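Local coordinates for protein erythromycin C-12 hydroxylase (Saccharopolyspora erythraea, PDB 2JJN) that hydroxylates the macrolactone ring of erythromycin D at C-12, using a heme b cofactor, to give erythromycin C during erythromycin biosynthesis, at residues G49-V59 with M311-D322. The protein carries 2 engineered substitutions. Numbering follows the deposited sequence. Where two conformers were deposited one is given.
Sequences GVWHVFRHADV and MVNTWVLSANRD. With SO4 (sulfate ion), chain E; SO4 (sulfate ion), chain G.
Phe54 brings CE2 over one face of the Trp315 indole, 3.4 Å from CD1 of Trp315, the rings meeting obliquely with planes 33° apart. At the rim of the same indole, NE1 of Trp315 donates a nearly straight hydrogen bond (2.9 Å) to ND1 of His52. Imidazole suits this spot because each nitrogen has a task: ND1 accepts, while NE2 bonds to Asp46. Rotation of CG to the side of the backbone N in His52 (chi1 -66°) and Trp315 (chi1 -80°) sets the two rings side by side. Beneath this aromatic cluster, strands 51-53 and 311-315 run parallel in the mixed β-sheet of the cytochrome P450 fold, joined by four backbone bonds from Trp51 N–Met311 O to Trp315 N–Val53 O. On the face opposite His52, the branched Val53 and Val312 touch, CG2 of Val53 lying 3.8 Å from CG1 of Val312. Beyond the strands, the short hydroxyl of Ser318 fits close against the Phe54 carbonyl, OG donating to Phe54 O (2.7 Å), and Ala319 offers a methyl that admits CA of His56 at 3.6 Å. Asp322 OD1 receives His56 N (2.8 Å) through its anti lone pair, tying the start of helix 56-64 to the loop after helix 316-320.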
loop_
_atom_site.group_PDB
_atom_site.type_symbol
_atom_site.label_atom_id
_atom_site.label_comp_id
_atom_site.label_asym_id
_atom_site.label_seq_id
_atom_site.Cartn_x
_atom_site.Cartn_y
_atom_site.Cartn_z
ATOM N N GLY A 49 1.839 0.976 -25.172
ATOM C CA GLY A 49 0.874 -0.127 -25.417
ATOM C C GLY A 49 0.294 -0.692 -24.134
ATOM O O GLY A 49 -0.239 -1.808 -24.127
ATOM N N VAL A 50 0.367 0.105 -23.066
ATOM C CA VAL A 50 -0.231 -0.249 -21.770
ATOM C C VAL A 50 -1.584 0.437 -21.691
ATOM O O VAL A 50 -1.719 1.593 -22.058
ATOM C CB VAL A 50 0.666 0.226 -20.600
ATOM C CG1 VAL A 50 -0.027 -0.065 -19.290
ATOM C CG2 VAL A 50 1.989 -0.503 -20.650
ATOM N N TRP A 51 -2.586 -0.292 -21.210
ATOM C CA TRP A 51 -3.945 0.224 -21.195
ATOM C C TRP A 51 -4.275 0.674 -19.799
ATOM O O TRP A 51 -3.594 0.279 -18.792
ATOM C CB TRP A 51 -4.904 -0.900 -21.610
ATOM C CG TRP A 51 -4.744 -1.217 -23.082
ATOM C CD1 TRP A 51 -3.723 -1.922 -23.680
ATOM C CD2 TRP A 51 -5.599 -0.784 -24.140
ATOM N NE1 TRP A 51 -3.911 -1.977 -25.048
ATOM C CE2 TRP A 51 -5.057 -1.292 -25.357
ATOM C CE3 TRP A 51 -6.788 -0.013 -24.182
ATOM C CZ2 TRP A 51 -5.662 -1.076 -26.601
ATOM C CZ3 TRP A 51 -7.401 0.184 -25.421
ATOM C CH2 TRP A 51 -6.845 -0.360 -26.613
ATOM N N HIS A 52 -5.190 1.619 -19.722
ATOM C CA HIS A 52 -5.520 2.224 -18.449
ATOM C C HIS A 52 -7.044 2.301 -18.348
ATOM O O HIS A 52 -7.717 2.732 -19.310
ATOM C CB HIS A 52 -4.989 3.661 -18.441
ATOM C CG HIS A 52 -3.503 3.713 -18.482
ATOM N ND1 HIS A 52 -2.731 3.856 -17.343
ATOM C CD2 HIS A 52 -2.646 3.614 -19.527
ATOM C CE1 HIS A 52 -1.446 3.839 -17.696
ATOM N NE2 HIS A 52 -1.371 3.713 -19.011
ATOM N N VAL A 53 -7.555 1.970 -17.160
ATOM C CA VAL A 53 -8.999 1.885 -16.954
ATOM C C VAL A 53 -9.351 2.858 -15.822
ATOM O O VAL A 53 -8.773 2.781 -14.730
ATOM C CB VAL A 53 -9.384 0.449 -16.608
ATOM C CG1 VAL A 53 -10.854 0.386 -16.224
ATOM C CG2 VAL A 53 -9.121 -0.407 -17.869
ATOM N N PHE A 54 -10.283 3.784 -16.101
ATOM C CA PHE A 54 -10.523 4.922 -15.196
ATOM C C PHE A 54 -11.831 4.939 -14.401
ATOM O O PHE A 54 -11.905 5.564 -13.346
ATOM C CB PHE A 54 -10.422 6.253 -15.970
ATOM C CG PHE A 54 -9.066 6.449 -16.614
ATOM C CD1 PHE A 54 -8.924 6.400 -17.996
ATOM C CD2 PHE A 54 -7.946 6.557 -15.828
ATOM C CE1 PHE A 54 -7.674 6.583 -18.587
ATOM C CE2 PHE A 54 -6.660 6.735 -16.405
ATOM C CZ PHE A 54 -6.532 6.739 -17.810
ATOM N N ARG A 55 -12.864 4.294 -14.904
ATOM C CA ARG A 55 -14.160 4.388 -14.214
ATOM C C ARG A 55 -14.324 3.313 -13.154
ATOM O O ARG A 55 -13.849 2.188 -13.332
ATOM C CB ARG A 55 -15.294 4.240 -15.235
ATOM C CG ARG A 55 -15.436 5.463 -16.122
ATOM C CD ARG A 55 -16.595 5.282 -17.087
ATOM N NE ARG A 55 -16.681 6.411 -17.996
ATOM C CZ ARG A 55 -17.307 6.331 -19.164
ATOM N NH1 ARG A 55 -17.873 5.160 -19.532
ATOM N NH2 ARG A 55 -17.374 7.412 -19.959
ATOM N N HIS A 56 -15.047 3.643 -12.079
ATOM C CA HIS A 56 -15.155 2.733 -10.959
ATOM C C HIS A 56 -15.691 1.352 -11.372
ATOM O O HIS A 56 -15.128 0.308 -11.027
ATOM C CB HIS A 56 -16.103 3.358 -9.929
ATOM C CG HIS A 56 -16.268 2.543 -8.690
ATOM N ND1 HIS A 56 -17.279 1.605 -8.558
ATOM C CD2 HIS A 56 -15.615 2.572 -7.502
ATOM C CE1 HIS A 56 -17.210 1.063 -7.353
ATOM N NE2 HIS A 56 -16.216 1.621 -6.693
ATOM N N ALA A 57 -16.799 1.318 -12.125
ATOM C CA ALA A 57 -17.351 0.029 -12.463
ATOM C C ALA A 57 -16.380 -0.807 -13.293
ATOM O O ALA A 57 -16.366 -2.024 -13.186
ATOM C CB ALA A 57 -18.659 0.210 -13.240
ATOM N N ASP A 58 -15.640 -0.147 -14.179
ATOM C CA ASP A 58 -14.709 -0.867 -15.072
ATOM C C ASP A 58 -13.474 -1.350 -14.309
ATOM O O ASP A 58 -12.968 -2.450 -14.593
ATOM C CB ASP A 58 -14.291 0.050 -16.220
ATOM C CG ASP A 58 -15.489 0.425 -17.140
ATOM O OD1 ASP A 58 -16.449 -0.410 -17.182
ATOM O OD2 ASP A 58 -15.466 1.548 -17.696
ATOM N N VAL A 59 -13.003 -0.546 -13.354
ATOM C CA VAL A 59 -11.901 -1.017 -12.476
ATOM C C VAL A 59 -12.350 -2.269 -11.725
ATOM O O VAL A 59 -11.619 -3.269 -11.652
ATOM C CB VAL A 59 -11.514 0.090 -11.507
ATOM C CG1 VAL A 59 -10.681 -0.479 -10.305
ATOM C CG2 VAL A 59 -10.769 1.226 -12.255
ATOM N N MET A 311 -0.541 -5.210 -20.914
ATOM C CA MET A 311 -0.712 -4.791 -19.525
ATOM C C MET A 311 -1.874 -3.790 -19.430
ATOM O O MET A 311 -2.053 -2.971 -20.324
ATOM C CB MET A 311 0.571 -4.185 -19.014
ATOM C CG MET A 311 0.429 -3.561 -17.651
ATOM S SD MET A 311 1.970 -3.695 -16.699
ATOM C CE MET A 311 1.996 -5.461 -16.437
ATOM N N VAL A 312 -2.642 -3.902 -18.353
ATOM C CA VAL A 312 -3.798 -3.029 -18.076
ATOM C C VAL A 312 -3.590 -2.472 -16.681
ATOM O O VAL A 312 -3.346 -3.245 -15.742
ATOM C CB VAL A 312 -5.102 -3.859 -18.089
ATOM C CG1 VAL A 312 -6.288 -2.940 -17.781
ATOM C CG2 VAL A 312 -5.269 -4.559 -19.472
ATOM N N ASN A 313 -3.689 -1.151 -16.540
ATOM C CA ASN A 313 -3.495 -0.433 -15.250
ATOM C C ASN A 313 -4.897 -0.037 -14.801
ATOM O O ASN A 313 -5.595 0.675 -15.538
ATOM C CB ASN A 313 -2.691 0.850 -15.612
ATOM C CG ASN A 313 -1.213 0.666 -15.543
ATOM O OD1 ASN A 313 -0.518 0.930 -16.513
ATOM N ND2 ASN A 313 -0.706 0.245 -14.393
ATOM N N THR A 314 -5.315 -0.490 -13.630
ATOM C CA THR A 314 -6.628 -0.086 -13.076
ATOM C C THR A 314 -6.428 1.037 -12.085
ATOM O O THR A 314 -5.738 0.837 -11.097
ATOM C CB THR A 314 -7.347 -1.213 -12.320
ATOM O OG1 THR A 314 -6.518 -1.756 -11.289
ATOM C CG2 THR A 314 -7.777 -2.368 -13.255
ATOM N N TRP A 315 -7.004 2.196 -12.365
ATOM C CA TRP A 315 -6.762 3.406 -11.577
ATOM C C TRP A 315 -7.750 3.493 -10.423
ATOM O O TRP A 315 -8.841 4.082 -10.508
ATOM C CB TRP A 315 -6.833 4.630 -12.478
ATOM C CG TRP A 315 -5.581 4.868 -13.258
ATOM C CD1 TRP A 315 -5.281 4.343 -14.454
ATOM C CD2 TRP A 315 -4.486 5.702 -12.865
ATOM N NE1 TRP A 315 -4.015 4.818 -14.882
ATOM C CE2 TRP A 315 -3.518 5.650 -13.907
ATOM C CE3 TRP A 315 -4.210 6.453 -11.706
ATOM C CZ2 TRP A 315 -2.299 6.345 -13.840
ATOM C CZ3 TRP A 315 -3.014 7.163 -11.646
ATOM C CH2 TRP A 315 -2.072 7.102 -12.702
ATOM N N VAL A 316 -7.354 2.869 -9.307
ATOM C CA VAL A 316 -8.177 2.955 -8.089
ATOM C C VAL A 316 -8.395 4.431 -7.672
ATOM O O VAL A 316 -9.460 4.806 -7.193
ATOM C CB VAL A 316 -7.575 2.084 -6.976
ATOM C CG1 VAL A 316 -8.049 2.524 -5.595
ATOM C CG2 VAL A 316 -8.002 0.613 -7.253
ATOM N N LEU A 317 -7.383 5.275 -7.850
ATOM C CA LEU A 317 -7.533 6.695 -7.508
ATOM C C LEU A 317 -8.663 7.309 -8.302
ATOM O O LEU A 317 -9.460 8.072 -7.734
ATOM C CB LEU A 317 -6.236 7.428 -7.801
ATOM C CG LEU A 317 -6.321 8.949 -7.632
ATOM C CD1 LEU A 317 -6.689 9.318 -6.151
ATOM C CD2 LEU A 317 -4.986 9.570 -8.022
ATOM N N SER A 318 -8.739 7.004 -9.602
ATOM C CA SER A 318 -9.828 7.568 -10.406
ATOM C C SER A 318 -11.181 6.975 -9.992
ATOM O O SER A 318 -12.183 7.701 -9.859
ATOM C CB SER A 318 -9.518 7.237 -11.853
ATOM O OG SER A 318 -10.525 7.768 -12.738
ATOM N N ALA A 319 -11.226 5.658 -9.799
ATOM C CA ALA A 319 -12.468 4.995 -9.324
ATOM C C ALA A 319 -12.954 5.621 -8.058
ATOM O O ALA A 319 -14.169 5.814 -7.876
ATOM C CB ALA A 319 -12.205 3.487 -9.099
ATOM N N ASN A 320 -12.026 5.912 -7.126
ATOM C CA ASN A 320 -12.433 6.462 -5.822
ATOM C C ASN A 320 -12.965 7.902 -5.926
ATOM O O ASN A 320 -13.595 8.378 -5.006
ATOM C CB ASN A 320 -11.243 6.450 -4.878
ATOM C CG ASN A 320 -10.882 5.049 -4.344
ATOM O OD1 ASN A 320 -11.514 4.041 -4.657
ATOM N ND2 ASN A 320 -9.801 5.020 -3.531
ATOM N N ARG A 321 -12.627 8.612 -7.006
ATOM C CA ARG A 321 -13.117 10.017 -7.191
ATOM C C ARG A 321 -14.240 10.059 -8.251
ATOM O O ARG A 321 -14.596 11.138 -8.753
ATOM C CB ARG A 321 -11.937 10.889 -7.624
ATOM C CG ARG A 321 -10.806 10.943 -6.585
ATOM C CD ARG A 321 -11.243 11.467 -5.217
ATOM N NE ARG A 321 -10.076 11.832 -4.439
ATOM C CZ ARG A 321 -9.607 13.076 -4.287
ATOM N NH1 ARG A 321 -10.270 14.109 -4.790
ATOM N NH2 ARG A 321 -8.492 13.299 -3.598
ATOM N N ASP A 322 -14.758 8.874 -8.587
ATOM C CA ASP A 322 -15.833 8.748 -9.642
ATOM C C ASP A 322 -17.223 9.034 -9.065
ATOM O O ASP A 322 -17.678 8.314 -8.200
ATOM C CB ASP A 322 -15.762 7.325 -10.189
ATOM C CG ASP A 322 -16.618 7.100 -11.395
ATOM O OD1 ASP A 322 -16.418 6.080 -12.093
ATOM O OD2 ASP A 322 -17.559 7.902 -11.612
HETATM S S SO4 E . -19.284 5.973 -23.048
HETATM O O1 SO4 E . -18.829 7.174 -22.342
HETATM O O2 SO4 E . -18.641 5.920 -24.358
HETATM O O3 SO4 E . -20.738 6.007 -23.198
HETATM O O4 SO4 E . -18.875 4.754 -22.345
HETATM S S SO4 G . -15.789 1.333 -2.870
HETATM O O1 SO4 G . -14.476 1.795 -2.330
HETATM O O2 SO4 G . -15.657 0.816 -4.231
HETATM O O3 SO4 G . -16.839 2.354 -2.899
HETATM O O4 SO4 G . -16.299 0.182 -2.137
HETATM O O HOH W 1 1.242 -3.774 -22.729
HETATM O O HOH W 2 -18.344 3.597 -12.927
#